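Local coordinates for Rod shape-determining protein (MreC) (PDB 5LP5) that probably scaffolds the cell-wall elongation machinery by binding the penicillin-binding protein PBP2, with which it forms a complex, at residues C[211-216]-C[223-228]. Sequence-based numbering, arbitrary orientation.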
loop_
_atom_site.group_PDB
_atom_site.type_symbol
_atom_site.label_atom_id
_atom_site.label_comp_id
_atom_site.label_asym_id
_atom_site.label_seq_id
_atom_site.Cartn_x
_atom_site.Cartn_y
_atom_site.Cartn_z
ATOM N N GLY C 211 -6.688 -26.676 -0.266
ATOM C CA GLY C 211 -5.295 -27.167 -0.269
ATOM C C GLY C 211 -4.448 -26.570 0.832
ATOM O O GLY C 211 -4.977 -26.061 1.805
ATOM N N GLU C 212 -3.136 -26.654 0.684
ATOM C CA GLU C 212 -2.198 -26.155 1.692
ATOM C C GLU C 212 -1.089 -25.365 1.018
ATOM O O GLU C 212 -0.675 -25.698 -0.086
ATOM C CB GLU C 212 -1.563 -27.320 2.471
ATOM C CG GLU C 212 -2.564 -28.156 3.258
ATOM C CD GLU C 212 -2.011 -29.428 3.857
ATOM O OE1 GLU C 212 -0.763 -29.501 4.080
ATOM O OE2 GLU C 212 -2.875 -30.315 4.121
ATOM N N VAL C 213 -0.591 -24.339 1.696
ATOM C CA VAL C 213 0.429 -23.489 1.111
ATOM C C VAL C 213 1.751 -24.248 1.018
ATOM O O VAL C 213 2.218 -24.787 2.008
ATOM C CB VAL C 213 0.625 -22.215 1.938
ATOM C CG1 VAL C 213 1.738 -21.339 1.339
ATOM C CG2 VAL C 213 -0.685 -21.447 2.004
ATOM N N SER C 214 2.335 -24.326 -0.175
ATOM C CA SER C 214 3.615 -25.006 -0.330
ATOM C C SER C 214 4.771 -24.025 -0.532
ATOM O O SER C 214 5.872 -24.267 -0.050
ATOM C CB SER C 214 3.565 -26.049 -1.434
ATOM O OG SER C 214 4.068 -25.573 -2.629
ATOM N N SER C 215 4.532 -22.916 -1.223
ATOM C CA SER C 215 5.564 -21.880 -1.395
ATOM C C SER C 215 4.877 -20.535 -1.593
ATOM O O SER C 215 3.659 -20.470 -1.733
ATOM C CB SER C 215 6.486 -22.189 -2.581
ATOM O OG SER C 215 5.800 -22.004 -3.822
ATOM N N ILE C 216 5.667 -19.469 -1.567
ATOM C CA ILE C 216 5.153 -18.110 -1.543
ATOM C C ILE C 216 6.018 -17.184 -2.405
ATOM O O ILE C 216 7.196 -17.036 -2.146
ATOM C CB ILE C 216 5.145 -17.573 -0.105
ATOM C CG1 ILE C 216 4.279 -18.494 0.783
ATOM C CG2 ILE C 216 4.640 -16.140 -0.097
ATOM C CD1 ILE C 216 4.223 -18.144 2.255
ATOM N N LYS C 223 1.325 -10.763 -2.851
ATOM C CA LYS C 223 2.017 -12.041 -2.839
ATOM C C LYS C 223 1.110 -13.108 -3.371
ATOM O O LYS C 223 -0.095 -12.938 -3.406
ATOM C CB LYS C 223 2.358 -12.436 -1.412
ATOM C CG LYS C 223 3.579 -11.748 -0.826
ATOM C CD LYS C 223 3.873 -12.236 0.599
ATOM C CE LYS C 223 2.712 -11.997 1.565
ATOM N NZ LYS C 223 3.154 -11.979 2.979
ATOM N N SER C 224 1.715 -14.224 -3.759
ATOM C CA SER C 224 0.989 -15.393 -4.217
ATOM C C SER C 224 1.389 -16.592 -3.381
ATOM O O SER C 224 2.458 -16.614 -2.798
ATOM C CB SER C 224 1.331 -15.697 -5.684
ATOM O OG SER C 224 0.780 -14.757 -6.589
ATOM N N ALA C 225 0.527 -17.595 -3.360
ATOM C CA ALA C 225 0.803 -18.829 -2.661
ATOM C C ALA C 225 0.506 -19.979 -3.576
ATOM O O ALA C 225 -0.602 -20.111 -4.084
ATOM C CB ALA C 225 -0.052 -18.943 -1.404
ATOM N N VAL C 226 1.498 -20.825 -3.793
ATOM C CA VAL C 226 1.305 -22.021 -4.577
ATOM C C VAL C 226 0.852 -23.111 -3.648
ATOM O O VAL C 226 1.424 -23.265 -2.572
ATOM C CB VAL C 226 2.618 -22.459 -5.251
ATOM C CG1 VAL C 226 2.390 -23.719 -6.089
ATOM C CG2 VAL C 226 3.162 -21.325 -6.114
ATOM N N LEU C 227 -0.157 -23.871 -4.058
ATOM C CA LEU C 227 -0.757 -24.880 -3.177
ATOM C C LEU C 227 -0.237 -26.262 -3.454
ATOM O O LEU C 227 0.181 -26.550 -4.548
ATOM C CB LEU C 227 -2.281 -24.904 -3.323
ATOM C CG LEU C 227 -2.956 -23.563 -3.130
ATOM C CD1 LEU C 227 -4.456 -23.750 -3.103
ATOM C CD2 LEU C 227 -2.528 -22.906 -1.838
ATOM N N LYS C 228 -0.308 -27.114 -2.446
ATOM C CA LYS C 228 -0.108 -28.539 -2.602
ATOM C C LYS C 228 -1.329 -29.241 -1.977
ATOM O O LYS C 228 -2.142 -28.583 -1.331
ATOM C CB LYS C 228 1.185 -28.961 -1.921
ATOM C CG LYS C 228 1.213 -28.710 -0.419
ATOM C CD LYS C 228 2.520 -29.118 0.233
ATOM C CE LYS C 228 2.692 -28.407 1.581
ATOM N NZ LYS C 228 3.984 -28.723 2.292
HETATM O O HOH W 1 6.137 -27.353 0.638
#
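The flat groups that meet here are mostly peptides: V226 O accepts S214 N at 2.8 Å, nearly in line with the C=O, and, weakly, S215 N at 3.4 Å. Two consecutive residues thus face one, the definition of a classic beta bulge. On one side of it E212 and K228 form a hydrogen-bonded pair; on the other V226 N bonds S215 O at 3.0 Å, arriving well above the carbonyl plane, 38° out of it.

At the bulge the S214 side chain leaves toward strand 223-228, its CB 3.6 Å from K228 CD. K228 starts with CG between its backbone N and carbonyl carbon (chi1 62°), then runs extended past S214, and one water bridges its NZ to S214 O. The carboxylate of E212 is near, OE1 5.1 Å from K228 NZ, too far for a salt bridge but probably favourable. S215 OG rests on V226 CB at 3.5 Å. On the face opposite E212, S215, V226 and K228, V213 CG1 meets A225 CB at 4.1 Å.

Strands 209-218 and 223-228 form an antiparallel hairpin in the second of the two beta barrels of MreC. Strand 194-197 flanks 209-218, through V213 against V195; strand 178-183 flanks 223-228, where L227 packs on L178 and V180 and S224 OG bonds D181.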